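Local atomic coordinates of aminotransferase (Neisseria meningitidis Z2491, PDB entry 3JTX), a protein that probably catalyses pyridoxal-phosphate-dependent transfer of amino groups between amino acids and keto acids, as a class I and II aminotransferase. Residues A15-A20 with V353-F358; S125-Y130 with F358-T363; F154-R159 with S183-D188; Y328-V333 with E370-I375. All blocks are in the same frame, centred on the assembly; numbering follows the deposited sequence. Where two conformers were deposited one is given.

Interaction 1 (A15-A20 with V353-F358); sequences ARLHEA and VLPGRF
The Phe358 ring lies between Arg16 and Pro355 and is the centre of the apolar packing. Arg16 CB lies over one face of the ring, 4.1 Å above the plane and offset toward the rim; Pro355 CB sits over the opposite face, and Ala20 CB meets the edge in the ring plane, 3.9 Å from Phe358 CZ. With CG turned away from its own carbonyl carbon (chi1 -66°), Phe358 turns this ring to the helix. Leu17 lies beside it, where its CD1 presses on Pro355 CD at 3.4 Å, tighter than usual for two carbons. Helix 13-20, near the N-terminus, is thereby packed on strand 354-355 and the 3-10 turn after it, an edge of the antiparallel sheet in the C-terminal part of the fold. The polar component runs through the Arg16 guanidinium, which has Phe358 CB over one face. Its NH2 donates to a water at 3.2 Å that in turn donates to Arg357 O. Farther along the helix, Ala20 O accepts a bond from Arg343 NE on helix 338-349.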
loop_
_atom_site.group_PDB
_atom_site.type_symbol
_atom_site.label_atom_id
_atom_site.label_comp_id
_atom_site.label_asym_id
_atom_site.label_seq_id
_atom_site.Cartn_x
_atom_site.Cartn_y
_atom_site.Cartn_z
ATOM N N ALA A 15 9.383 8.412 19.392
ATOM C CA ALA A 15 9.058 9.833 19.541
ATOM C C ALA A 15 8.694 10.208 20.974
ATOM O O ALA A 15 8.934 11.334 21.388
ATOM C CB ALA A 15 7.934 10.249 18.578
ATOM N N ARG A 16 8.134 9.278 21.734
ATOM C CA ARG A 16 7.666 9.583 23.103
ATOM C C ARG A 16 8.784 9.822 24.109
ATOM O O ARG A 16 8.553 10.376 25.187
ATOM C CB ARG A 16 6.761 8.480 23.626
ATOM C CG ARG A 16 5.424 8.441 22.925
ATOM C CD ARG A 16 4.418 7.734 23.794
ATOM N NE ARG A 16 4.486 6.283 23.642
ATOM C CZ ARG A 16 3.938 5.410 24.485
ATOM N NH1 ARG A 16 3.291 5.825 25.581
ATOM N NH2 ARG A 16 4.047 4.111 24.240
ATOM N N LEU A 17 9.989 9.390 23.758
ATOM C CA LEU A 17 11.149 9.688 24.560
ATOM C C LEU A 17 11.284 11.215 24.741
ATOM O O LEU A 17 11.585 11.682 25.838
ATOM C CB LEU A 17 12.413 9.082 23.926
ATOM C CG LEU A 17 13.614 9.017 24.866
ATOM C CD1 LEU A 17 13.271 8.148 26.071
ATOM C CD2 LEU A 17 14.884 8.523 24.141
ATOM N N HIS A 18 11.006 11.977 23.679
ATOM C CA HIS A 18 11.212 13.421 23.683
ATOM C C HIS A 18 10.394 14.131 24.763
ATOM O O HIS A 18 10.966 14.847 25.574
ATOM C CB HIS A 18 10.925 14.037 22.304
ATOM C CG HIS A 18 11.276 15.489 22.221
ATOM N ND1 HIS A 18 12.580 15.938 22.200
ATOM C CD2 HIS A 18 10.496 16.596 22.193
ATOM C CE1 HIS A 18 12.588 17.258 22.154
ATOM N NE2 HIS A 18 11.337 17.682 22.150
ATOM N N GLU A 19 9.078 13.916 24.791
ATOM C CA GLU A 19 8.219 14.512 25.839
ATOM C C GLU A 19 8.746 14.147 27.225
ATOM O O GLU A 19 8.815 15.001 28.112
ATOM C CB GLU A 19 6.754 14.043 25.735
ATOM C CG GLU A 19 5.848 14.808 24.754
ATOM C CD GLU A 19 4.450 14.143 24.577
ATOM O OE1 GLU A 19 3.982 13.417 25.493
ATOM O OE2 GLU A 19 3.813 14.347 23.518
ATOM N N ALA A 20 9.129 12.885 27.397
ATOM C CA ALA A 20 9.607 12.373 28.685
ATOM C C ALA A 20 10.940 12.986 29.153
ATOM O O ALA A 20 11.242 12.967 30.348
ATOM C CB ALA A 20 9.720 10.860 28.634
ATOM N N VAL A 353 18.010 5.645 25.067
ATOM C CA VAL A 353 17.400 4.306 25.121
ATOM C C VAL A 353 15.897 4.448 25.326
ATOM O O VAL A 353 15.429 5.498 25.749
ATOM C CB VAL A 353 18.017 3.407 26.226
ATOM C CG1 VAL A 353 19.527 3.293 26.026
ATOM C CG2 VAL A 353 17.686 3.919 27.635
ATOM N N LEU A 354 15.139 3.398 25.024
ATOM C CA LEU A 354 13.665 3.473 25.063
ATOM C C LEU A 354 13.093 2.843 26.343
ATOM O O LEU A 354 13.233 1.625 26.542
ATOM C CB LEU A 354 13.079 2.761 23.845
ATOM C CG LEU A 354 11.600 3.062 23.551
ATOM C CD1 LEU A 354 11.389 4.548 23.244
ATOM C CD2 LEU A 354 11.088 2.213 22.400
ATOM N N PRO A 355 12.441 3.656 27.214
ATOM C CA PRO A 355 11.750 3.080 28.355
ATOM C C PRO A 355 10.775 1.981 27.921
ATOM O O PRO A 355 9.937 2.187 27.027
ATOM C CB PRO A 355 11.012 4.288 28.953
ATOM C CG PRO A 355 11.892 5.426 28.619
ATOM C CD PRO A 355 12.357 5.125 27.233
ATOM N N GLY A 356 10.912 0.805 28.518
ATOM C CA GLY A 356 10.115 -0.355 28.101
ATOM C C GLY A 356 8.622 -0.141 28.239
ATOM O O GLY A 356 7.829 -0.711 27.481
ATOM N N ARG A 357 8.219 0.680 29.199
ATOM C CA ARG A 357 6.795 0.974 29.405
ATOM C C ARG A 357 6.152 1.567 28.146
ATOM O O ARG A 357 4.941 1.417 27.918
ATOM C CB ARG A 357 6.597 1.888 30.630
ATOM C CG ARG A 357 7.039 3.329 30.426
ATOM C CD ARG A 357 7.027 4.101 31.738
ATOM N NE ARG A 357 7.974 3.531 32.688
ATOM C CZ ARG A 357 8.071 3.878 33.968
ATOM N NH1 ARG A 357 7.276 4.812 34.481
ATOM N NH2 ARG A 357 8.984 3.304 34.739
ATOM N N PHE A 358 6.963 2.193 27.299
ATOM C CA PHE A 358 6.447 2.784 26.064
ATOM C C PHE A 358 6.077 1.774 24.983
ATOM O O PHE A 358 5.431 2.148 23.988
ATOM C CB PHE A 358 7.443 3.814 25.500
ATOM C CG PHE A 358 7.640 5.052 26.373
ATOM C CD1 PHE A 358 6.751 5.391 27.387
ATOM C CD2 PHE A 358 8.714 5.894 26.142
ATOM C CE1 PHE A 358 6.948 6.548 28.164
ATOM C CE2 PHE A 358 8.918 7.051 26.917
ATOM C CZ PHE A 358 8.040 7.371 27.921
HETATM O O HOH W 1 2.338 2.936 26.704
#

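Interaction 2 (S125-Y130 with F358-T363); sequences SPNPFY and FLARDT
Asn127 binds the backbone of Arg361 at both ends of its side-chain amide, joining the C-terminal end of strand 122-127 in the seven-stranded mixed sheet of the large domain to the loop between strands 354-355 and 372-376. Arg361 N donates to Asn127 OD1 at 3.0 Å, in the carbonyl plane and on a lone pair. In return Asn127 ND2 gives a nearly straight bond to Arg361 O (2.7 Å, N-H...O 169°), with the acceptor only 2° out of the amide plane. Two bonds to one residue fix the rotation of the amide, and Asn148 OD1 takes a further bond from the same ND2. A third bond links the main chains: Phe129 N donates to Leu359 O at 2.8 Å.

The apolar contacts flank these bonds. Pro128, which follows a cis peptide bond, brings CB to 4.1 Å from Leu359 CB, while its CG approaches Ala360 CB. The charged end of Arg361 is directed elsewhere, to a salt bridge with Glu134. Phe129 has chi1 at 63°, its CG lying between backbone N and carbonyl carbon, and this sets the ring edge against the loop: Arg361 N lies in the ring plane, 3.7 Å from Phe129 CE1.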
loop_
_atom_site.group_PDB
_atom_site.type_symbol
_atom_site.label_atom_id
_atom_site.label_comp_id
_atom_site.label_asym_id
_atom_site.label_seq_id
_atom_site.Cartn_x
_atom_site.Cartn_y
_atom_site.Cartn_z
ATOM N N SER A 125 -2.398 -10.222 21.150
ATOM C CA SER A 125 -1.054 -9.734 20.853
ATOM C C SER A 125 -0.110 -10.015 22.007
ATOM O O SER A 125 -0.538 -10.045 23.154
ATOM C CB SER A 125 -1.080 -8.210 20.612
ATOM O OG SER A 125 0.237 -7.649 20.554
ATOM N N PRO A 126 1.195 -10.194 21.720
ATOM C CA PRO A 126 2.134 -10.194 22.833
ATOM C C PRO A 126 2.159 -8.818 23.500
ATOM O O PRO A 126 1.692 -7.826 22.904
ATOM C CB PRO A 126 3.474 -10.497 22.155
ATOM C CG PRO A 126 3.294 -9.966 20.773
ATOM C CD PRO A 126 1.892 -10.323 20.429
ATOM N N ASN A 127 2.677 -8.778 24.727
ATOM C CA ASN A 127 2.833 -7.534 25.484
ATOM C C ASN A 127 4.120 -7.640 26.304
ATOM O O ASN A 127 4.197 -8.488 27.199
ATOM C CB ASN A 127 1.633 -7.317 26.383
ATOM C CG ASN A 127 1.539 -5.905 26.933
ATOM O OD1 ASN A 127 1.961 -4.931 26.298
ATOM N ND2 ASN A 127 0.926 -5.783 28.125
ATOM N N PRO A 128 5.146 -6.808 25.990
ATOM C CA PRO A 128 5.200 -5.695 25.027
ATOM C C PRO A 128 4.855 -6.060 23.580
ATOM O O PRO A 128 5.082 -7.205 23.145
ATOM C CB PRO A 128 6.658 -5.207 25.122
ATOM C CG PRO A 128 7.128 -5.643 26.433
ATOM C CD PRO A 128 6.434 -6.970 26.683
ATOM N N PHE A 129 4.318 -5.078 22.850
ATOM C CA PHE A 129 3.784 -5.302 21.504
ATOM C C PHE A 129 4.435 -4.392 20.465
ATOM O O PHE A 129 5.119 -3.430 20.799
ATOM C CB PHE A 129 2.252 -5.119 21.501
ATOM C CG PHE A 129 1.783 -3.728 21.845
ATOM C CD1 PHE A 129 1.612 -3.341 23.171
ATOM C CD2 PHE A 129 1.476 -2.813 20.845
ATOM C CE1 PHE A 129 1.182 -2.064 23.493
ATOM C CE2 PHE A 129 1.027 -1.537 21.157
ATOM C CZ PHE A 129 0.889 -1.158 22.486
ATOM N N TYR A 130 4.222 -4.725 19.197
ATOM C CA TYR A 130 4.602 -3.866 18.078
ATOM C C TYR A 130 3.380 -3.061 17.691
ATOM O O TYR A 130 2.291 -3.614 17.499
ATOM C CB TYR A 130 5.099 -4.710 16.895
ATOM C CG TYR A 130 5.529 -3.956 15.652
ATOM C CD1 TYR A 130 6.554 -3.015 15.687
ATOM C CD2 TYR A 130 4.953 -4.242 14.415
ATOM C CE1 TYR A 130 6.977 -2.361 14.511
ATOM C CE2 TYR A 130 5.367 -3.589 13.236
ATOM C CZ TYR A 130 6.365 -2.653 13.289
ATOM O OH TYR A 130 6.748 -2.011 12.111
ATOM N N PHE A 358 6.963 2.193 27.299
ATOM C CA PHE A 358 6.447 2.784 26.064
ATOM C C PHE A 358 6.077 1.774 24.983
ATOM O O PHE A 358 5.431 2.148 23.988
ATOM C CB PHE A 358 7.443 3.814 25.500
ATOM C CG PHE A 358 7.640 5.052 26.373
ATOM C CD1 PHE A 358 6.751 5.391 27.387
ATOM C CD2 PHE A 358 8.714 5.894 26.142
ATOM C CE1 PHE A 358 6.948 6.548 28.164
ATOM C CE2 PHE A 358 8.918 7.051 26.917
ATOM C CZ PHE A 358 8.040 7.371 27.921
ATOM N N LEU A 359 6.497 0.515 25.150
ATOM C CA LEU A 359 6.212 -0.558 24.187
ATOM C C LEU A 359 5.124 -1.515 24.678
ATOM O O LEU A 359 4.869 -2.556 24.049
ATOM C CB LEU A 359 7.497 -1.372 23.908
ATOM C CG LEU A 359 8.675 -0.589 23.324
ATOM C CD1 LEU A 359 9.917 -1.479 23.177
ATOM C CD2 LEU A 359 8.256 -0.025 21.980
ATOM N N ALA A 360 4.497 -1.175 25.808
ATOM C CA ALA A 360 3.575 -2.082 26.467
ATOM C C ALA A 360 2.320 -1.374 26.967
ATOM O O ALA A 360 2.307 -0.155 27.172
ATOM C CB ALA A 360 4.275 -2.763 27.622
ATOM N N ARG A 361 1.265 -2.165 27.141
ATOM C CA ARG A 361 0.083 -1.739 27.863
ATOM C C ARG A 361 -0.008 -2.390 29.248
ATOM O O ARG A 361 0.429 -3.508 29.469
ATOM C CB ARG A 361 -1.191 -2.049 27.073
ATOM C CG ARG A 361 -2.297 -1.109 27.502
ATOM C CD ARG A 361 -3.574 -1.365 26.880
ATOM N NE ARG A 361 -3.671 -0.912 25.494
ATOM C CZ ARG A 361 -4.792 -1.029 24.793
ATOM N NH1 ARG A 361 -5.866 -1.565 25.370
ATOM N NH2 ARG A 361 -4.850 -0.629 23.532
ATOM N N ASP A 362 -0.565 -1.626 30.175
ATOM C CA ASP A 362 -0.872 -2.139 31.522
ATOM C C ASP A 362 -2.000 -3.198 31.536
ATOM O O ASP A 362 -2.979 -3.132 30.802
ATOM C CB ASP A 362 -1.184 -0.985 32.481
ATOM C CG ASP A 362 -0.348 -1.038 33.745
ATOM O OD1 ASP A 362 -0.401 -2.053 34.482
ATOM O OD2 ASP A 362 0.377 -0.056 33.993
ATOM N N THR A 363 -1.819 -4.222 32.379
ATOM C CA THR A 363 -2.785 -5.316 32.487
ATOM C C THR A 363 -3.071 -5.667 33.946
ATOM O O THR A 363 -2.437 -5.129 34.858
ATOM C CB THR A 363 -2.282 -6.609 31.783
ATOM O OG1 THR A 363 -1.234 -7.221 32.565
ATOM C CG2 THR A 363 -1.779 -6.301 30.358
#

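Interaction 3 (F154-R159 with S183-D188); sequences FNPDWR and SVLDLD
Two loops of the large domain meet here, one following strand 143-148 and the other leading into helix 187-200, and Asn155 faces Ser183 and Leu185 across the join. A water mediates the polar link: Asn155 ND2 donates to it at 2.7 Å, and Ser183 OG is hydrogen-bonded to the same water at 3.0 Å. The direct approach of Asn155 ND2 to Ser183 OG, 3.2 Å, has too poor an angle for a hydrogen bond. Ser183 OG also pairs with Ser153 O, which ties the serine to the residue just before Phe154.

The Leu185 side chain supplies the apolar side. Its CG stands opposite the backbone N (chi1 -167°), and the CD1 branch reaches Pro156 CD at 4.0 Å, crossing the proline obliquely, and Asn155 ND2 at 3.9 Å. Next to the water link, Phe154 CB rests 4.2 Å from Ser183 CB. Trp158 carries Pro156 CB over one face of its ring, 3.7 Å above the plane, and extends the packing to Val193 and Leu196 of the helix. At the entry to that helix, Asp186 occupies the N-cap position and its OD1 accepts from Gly189 N, a side-chain cap typical of a helix N-terminus.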
loop_
_atom_site.group_PDB
_atom_site.type_symbol
_atom_site.label_atom_id
_atom_site.label_comp_id
_atom_site.label_asym_id
_atom_site.label_seq_id
_atom_site.Cartn_x
_atom_site.Cartn_y
_atom_site.Cartn_z
ATOM N N PHE A 154 10.521 -14.671 28.253
ATOM C CA PHE A 154 9.742 -13.664 27.518
ATOM C C PHE A 154 8.791 -14.272 26.467
ATOM O O PHE A 154 8.357 -13.572 25.555
ATOM C CB PHE A 154 10.646 -12.573 26.907
ATOM C CG PHE A 154 11.542 -11.912 27.906
ATOM C CD1 PHE A 154 11.065 -10.905 28.722
ATOM C CD2 PHE A 154 12.856 -12.328 28.056
ATOM C CE1 PHE A 154 11.880 -10.312 29.673
ATOM C CE2 PHE A 154 13.688 -11.738 29.001
ATOM C CZ PHE A 154 13.202 -10.728 29.806
ATOM N N ASN A 155 8.445 -15.558 26.610
ATOM C CA ASN A 155 7.379 -16.149 25.793
ATOM C C ASN A 155 6.024 -15.641 26.277
ATOM O O ASN A 155 5.889 -15.309 27.446
ATOM C CB ASN A 155 7.392 -17.676 25.874
ATOM C CG ASN A 155 8.696 -18.286 25.382
ATOM O OD1 ASN A 155 9.169 -19.283 25.936
ATOM N ND2 ASN A 155 9.286 -17.695 24.363
ATOM N N PRO A 156 5.016 -15.581 25.380
ATOM C CA PRO A 156 3.675 -15.104 25.758
ATOM C C PRO A 156 2.964 -15.999 26.770
ATOM O O PRO A 156 3.019 -17.214 26.644
ATOM C CB PRO A 156 2.898 -15.119 24.433
ATOM C CG PRO A 156 3.921 -15.267 23.355
ATOM C CD PRO A 156 5.075 -15.981 23.963
ATOM N N ASP A 157 2.299 -15.386 27.750
ATOM C CA ASP A 157 1.518 -16.102 28.757
ATOM C C ASP A 157 0.054 -16.174 28.331
ATOM O O ASP A 157 -0.761 -15.307 28.659
ATOM C CB ASP A 157 1.644 -15.421 30.123
ATOM C CG ASP A 157 1.012 -16.227 31.245
ATOM O OD1 ASP A 157 0.354 -17.250 30.977
ATOM O OD2 ASP A 157 1.184 -15.836 32.413
ATOM N N TRP A 158 -0.275 -17.235 27.609
ATOM C CA TRP A 158 -1.603 -17.367 27.005
ATOM C C TRP A 158 -2.724 -17.593 28.020
ATOM O O TRP A 158 -3.875 -17.290 27.723
ATOM C CB TRP A 158 -1.624 -18.505 25.993
ATOM C CG TRP A 158 -0.579 -18.426 24.917
ATOM C CD1 TRP A 158 0.482 -19.255 24.762
ATOM C CD2 TRP A 158 -0.510 -17.480 23.838
ATOM N NE1 TRP A 158 1.222 -18.882 23.664
ATOM C CE2 TRP A 158 0.624 -17.804 23.072
ATOM C CE3 TRP A 158 -1.300 -16.397 23.444
ATOM C CZ2 TRP A 158 0.999 -17.079 21.937
ATOM C CZ3 TRP A 158 -0.932 -15.683 22.306
ATOM C CH2 TRP A 158 0.209 -16.026 21.572
ATOM N N ARG A 159 -2.400 -18.087 29.218
ATOM C CA ARG A 159 -3.441 -18.479 30.167
ATOM C C ARG A 159 -4.084 -17.269 30.846
ATOM O O ARG A 159 -5.143 -17.397 31.445
ATOM C CB ARG A 159 -2.913 -19.488 31.197
ATOM C CG ARG A 159 -2.138 -18.881 32.355
ATOM C CD ARG A 159 -1.484 -19.955 33.224
ATOM N NE ARG A 159 -0.532 -19.359 34.163
ATOM C CZ ARG A 159 0.720 -18.999 33.872
ATOM N NH1 ARG A 159 1.216 -19.178 32.655
ATOM N NH2 ARG A 159 1.488 -18.462 34.814
ATOM N N SER A 183 13.317 -12.690 21.971
ATOM C CA SER A 183 12.956 -14.072 22.210
ATOM C C SER A 183 12.470 -14.740 20.937
ATOM O O SER A 183 11.686 -14.152 20.173
ATOM C CB SER A 183 11.839 -14.169 23.251
ATOM O OG SER A 183 11.454 -15.544 23.423
ATOM N N VAL A 184 12.918 -15.973 20.728
ATOM C CA VAL A 184 12.439 -16.790 19.612
ATOM C C VAL A 184 11.503 -17.859 20.186
ATOM O O VAL A 184 11.916 -18.679 21.021
ATOM C CB VAL A 184 13.626 -17.417 18.846
ATOM C CG1 VAL A 184 13.159 -18.442 17.809
ATOM C CG2 VAL A 184 14.460 -16.301 18.167
ATOM N N LEU A 185 10.242 -17.843 19.764
ATOM C CA LEU A 185 9.281 -18.830 20.242
ATOM C C LEU A 185 9.793 -20.224 19.848
ATOM O O LEU A 185 10.191 -20.453 18.700
ATOM C CB LEU A 185 7.892 -18.572 19.654
ATOM C CG LEU A 185 6.745 -19.337 20.315
ATOM C CD1 LEU A 185 6.596 -18.940 21.792
ATOM C CD2 LEU A 185 5.449 -19.154 19.555
ATOM N N ASP A 186 9.807 -21.145 20.801
ATOM C CA ASP A 186 10.435 -22.427 20.555
ATOM C C ASP A 186 9.403 -23.513 20.235
ATOM O O ASP A 186 8.227 -23.216 20.083
ATOM C CB ASP A 186 11.352 -22.782 21.717
ATOM C CG ASP A 186 10.628 -22.913 23.043
ATOM O OD1 ASP A 186 9.375 -22.851 23.105
ATOM O OD2 ASP A 186 11.343 -23.055 24.057
ATOM N N LEU A 187 9.833 -24.763 20.106
ATOM C CA LEU A 187 8.874 -25.813 19.775
ATOM C C LEU A 187 7.758 -25.973 20.818
ATOM O O LEU A 187 6.608 -26.201 20.449
ATOM C CB LEU A 187 9.571 -27.149 19.526
ATOM C CG LEU A 187 10.265 -27.289 18.171
ATOM C CD1 LEU A 187 11.102 -28.568 18.183
ATOM C CD2 LEU A 187 9.261 -27.280 16.966
ATOM N N ASP A 188 8.084 -25.848 22.102
ATOM C CA ASP A 188 7.055 -25.969 23.156
ATOM C C ASP A 188 6.046 -24.831 23.042
ATOM O O ASP A 188 4.833 -25.051 23.160
ATOM C CB ASP A 188 7.680 -25.971 24.539
ATOM C CG ASP A 188 8.645 -27.092 24.710
ATOM O OD1 ASP A 188 8.191 -28.228 24.970
ATOM O OD2 ASP A 188 9.859 -26.819 24.558
HETATM O O HOH W 2 8.613 -15.808 22.528
#

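Interaction 4 (Y328-V333 with E370-I375); sequences YIWLKV and EGYVRI
Strands 328-332 and 372-375 run antiparallel, their axes 4.7 Å apart at closest approach and their directions 156° apart. Ile329 with Ile375 and Leu331 with Val373 are hydrogen-bonded pairs, each joined by two N-H...O bonds; Ile329 N to Ile375 O is the shortest, at 2.8 Å. Beyond the strand ends, Val333 N donates to Gly371 O at 2.9 Å, and a water donates to both Gly371 O and Val333 O. At Gly371 phi is 89°, where a side-chain CB would run into the carbonyl O of Glu370, so glycine suits the position.

On the face carrying Trp330, Lys332, Tyr372 and Arg374, the Tyr372 ring forms an offset stack on the five-membered ring of Trp330, centroids 4.2 Å apart and planes at 6°. A CH-pi contact extends it: Tyr372 CB lies 3.5 Å from the centroid of the six-membered ring. Tyr328 CE1 is placed over one face of the Arg374 guanidinium, 3.5 Å above its plane. The other face packs Leu331 CD2 against Ile375 CD1 at 3.9 Å and meets helices 294-314 and 338-349. Arg374 also bonds His36 O and Asn179 OD1 and forms a salt bridge with the sulfonate of a MES molecule, probably from the crystallisation buffer, consistent with the substrate-carboxylate arginine of class I and II aminotransferases.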
loop_
_atom_site.group_PDB
_atom_site.type_symbol
_atom_site.label_atom_id
_atom_site.label_comp_id
_atom_site.label_asym_id
_atom_site.label_seq_id
_atom_site.Cartn_x
_atom_site.Cartn_y
_atom_site.Cartn_z
ATOM N N TYR A 328 18.264 -6.153 19.318
ATOM C CA TYR A 328 17.910 -5.485 20.574
ATOM C C TYR A 328 18.515 -6.169 21.780
ATOM O O TYR A 328 18.672 -7.402 21.797
ATOM C CB TYR A 328 16.392 -5.440 20.760
ATOM C CG TYR A 328 15.699 -4.743 19.636
ATOM C CD1 TYR A 328 15.820 -3.359 19.461
ATOM C CD2 TYR A 328 14.925 -5.454 18.741
ATOM C CE1 TYR A 328 15.172 -2.712 18.406
ATOM C CE2 TYR A 328 14.277 -4.822 17.686
ATOM C CZ TYR A 328 14.392 -3.461 17.523
ATOM O OH TYR A 328 13.760 -2.867 16.438
ATOM N N ILE A 329 18.881 -5.355 22.771
ATOM C CA ILE A 329 19.118 -5.815 24.124
ATOM C C ILE A 329 17.938 -5.264 24.962
ATOM O O ILE A 329 17.693 -4.055 24.989
ATOM C CB ILE A 329 20.441 -5.287 24.688
ATOM C CG1 ILE A 329 21.632 -5.821 23.874
ATOM C CG2 ILE A 329 20.593 -5.691 26.142
ATOM C CD1 ILE A 329 22.970 -5.299 24.360
ATOM N N TRP A 330 17.201 -6.164 25.603
ATOM C CA TRP A 330 16.096 -5.804 26.501
ATOM C C TRP A 330 16.691 -5.796 27.902
ATOM O O TRP A 330 16.705 -6.816 28.601
ATOM C CB TRP A 330 14.965 -6.832 26.300
ATOM C CG TRP A 330 13.628 -6.659 26.998
ATOM C CD1 TRP A 330 12.967 -7.628 27.734
ATOM C CD2 TRP A 330 12.742 -5.536 26.942
ATOM N NE1 TRP A 330 11.751 -7.160 28.150
ATOM C CE2 TRP A 330 11.590 -5.875 27.692
ATOM C CE3 TRP A 330 12.815 -4.269 26.348
ATOM C CZ2 TRP A 330 10.522 -4.986 27.873
ATOM C CZ3 TRP A 330 11.755 -3.375 26.541
ATOM C CH2 TRP A 330 10.619 -3.745 27.274
ATOM N N LEU A 331 17.199 -4.638 28.308
ATOM C CA LEU A 331 18.028 -4.532 29.496
ATOM C C LEU A 331 17.208 -4.323 30.776
ATOM O O LEU A 331 16.463 -3.344 30.910
ATOM C CB LEU A 331 19.040 -3.392 29.326
ATOM C CG LEU A 331 20.043 -3.254 30.477
ATOM C CD1 LEU A 331 20.988 -4.469 30.503
ATOM C CD2 LEU A 331 20.833 -1.946 30.392
ATOM N N LYS A 332 17.362 -5.248 31.718
ATOM C CA LYS A 332 16.731 -5.136 33.027
ATOM C C LYS A 332 17.386 -4.006 33.822
ATOM O O LYS A 332 18.598 -4.009 34.045
ATOM C CB LYS A 332 16.830 -6.468 33.789
ATOM C CG LYS A 332 16.022 -6.519 35.096
ATOM C CD LYS A 332 16.185 -7.883 35.808
ATOM C CE LYS A 332 15.899 -7.789 37.310
ATOM N NZ LYS A 332 16.016 -9.114 38.017
ATOM N N VAL A 333 16.563 -3.041 34.231
ATOM C CA VAL A 333 16.995 -1.893 34.999
ATOM C C VAL A 333 17.104 -2.293 36.481
ATOM O O VAL A 333 16.108 -2.711 37.083
ATOM C CB VAL A 333 15.993 -0.724 34.847
ATOM C CG1 VAL A 333 16.369 0.444 35.774
ATOM C CG2 VAL A 333 15.926 -0.290 33.372
ATOM N N GLU A 370 7.610 -2.202 31.988
ATOM C CA GLU A 370 8.235 -1.487 33.106
ATOM C C GLU A 370 9.433 -2.256 33.638
ATOM O O GLU A 370 9.401 -3.485 33.736
ATOM C CB GLU A 370 7.261 -1.285 34.255
ATOM C CG GLU A 370 6.263 -0.183 34.056
ATOM C CD GLU A 370 5.416 0.077 35.306
ATOM O OE1 GLU A 370 5.763 -0.444 36.386
ATOM O OE2 GLU A 370 4.405 0.804 35.188
ATOM N N GLY A 371 10.498 -1.533 33.979
ATOM C CA GLY A 371 11.684 -2.166 34.549
ATOM C C GLY A 371 12.704 -2.624 33.523
ATOM O O GLY A 371 13.721 -3.218 33.892
ATOM N N TYR A 372 12.442 -2.332 32.246
ATOM C CA TYR A 372 13.342 -2.652 31.135
ATOM C C TYR A 372 13.505 -1.449 30.239
ATOM O O TYR A 372 12.611 -0.628 30.173
ATOM C CB TYR A 372 12.760 -3.785 30.282
ATOM C CG TYR A 372 12.794 -5.110 30.987
ATOM C CD1 TYR A 372 13.890 -5.957 30.860
ATOM C CD2 TYR A 372 11.742 -5.511 31.799
ATOM C CE1 TYR A 372 13.937 -7.173 31.527
ATOM C CE2 TYR A 372 11.778 -6.741 32.468
ATOM C CZ TYR A 372 12.883 -7.555 32.333
ATOM O OH TYR A 372 12.934 -8.764 33.000
ATOM N N VAL A 373 14.654 -1.354 29.563
ATOM C CA VAL A 373 14.818 -0.437 28.445
ATOM C C VAL A 373 15.221 -1.222 27.210
ATOM O O VAL A 373 15.974 -2.206 27.293
ATOM C CB VAL A 373 15.859 0.697 28.728
ATOM C CG1 VAL A 373 15.385 1.589 29.851
ATOM C CG2 VAL A 373 17.285 0.129 29.034
ATOM N N ARG A 374 14.700 -0.811 26.060
ATOM C CA ARG A 374 15.154 -1.365 24.807
ATOM C C ARG A 374 16.368 -0.581 24.289
ATOM O O ARG A 374 16.338 0.639 24.174
ATOM C CB ARG A 374 14.038 -1.388 23.757
ATOM C CG ARG A 374 14.378 -2.269 22.578
ATOM C CD ARG A 374 13.410 -2.110 21.467
ATOM N NE ARG A 374 13.448 -0.797 20.857
ATOM C CZ ARG A 374 12.596 -0.383 19.920
ATOM N NH1 ARG A 374 11.647 -1.191 19.470
ATOM N NH2 ARG A 374 12.706 0.835 19.407
ATOM N N ILE A 375 17.441 -1.312 23.988
ATOM C CA ILE A 375 18.648 -0.769 23.362
ATOM C C ILE A 375 18.823 -1.466 22.017
ATOM O O ILE A 375 18.826 -2.699 21.965
ATOM C CB ILE A 375 19.901 -1.068 24.245
ATOM C CG1 ILE A 375 19.792 -0.371 25.594
ATOM C CG2 ILE A 375 21.171 -0.634 23.571
ATOM C CD1 ILE A 375 20.772 -0.913 26.675
HETATM O O HOH W 3 13.406 -4.296 36.243
#

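Interactions 1 and 4 meet in one antiparallel sheet, their centres 12 Å apart: strand 354-355 pairs with strand 372-376 through Gly356 N to Tyr372 O and Leu354 O to Arg374 N. Interaction 2 shares Phe358 with interaction 1, lies 14 Å from both, centre to centre, and joins the loop after strand 354-355 to strand 122-127 of the mixed sheet. The segments of these three alternate along the chain. Pro128 and Leu359 pack on Trp330, and Leu359 also on Arg374, so interaction 2 adjoins the probable substrate-carboxylate arginine. Interaction 3, nested inside the loops closed by interactions 1 and 2, precedes interaction 4; its Phe154 reaches Trp330 and Tyr372, where the small sheet meets the large domain.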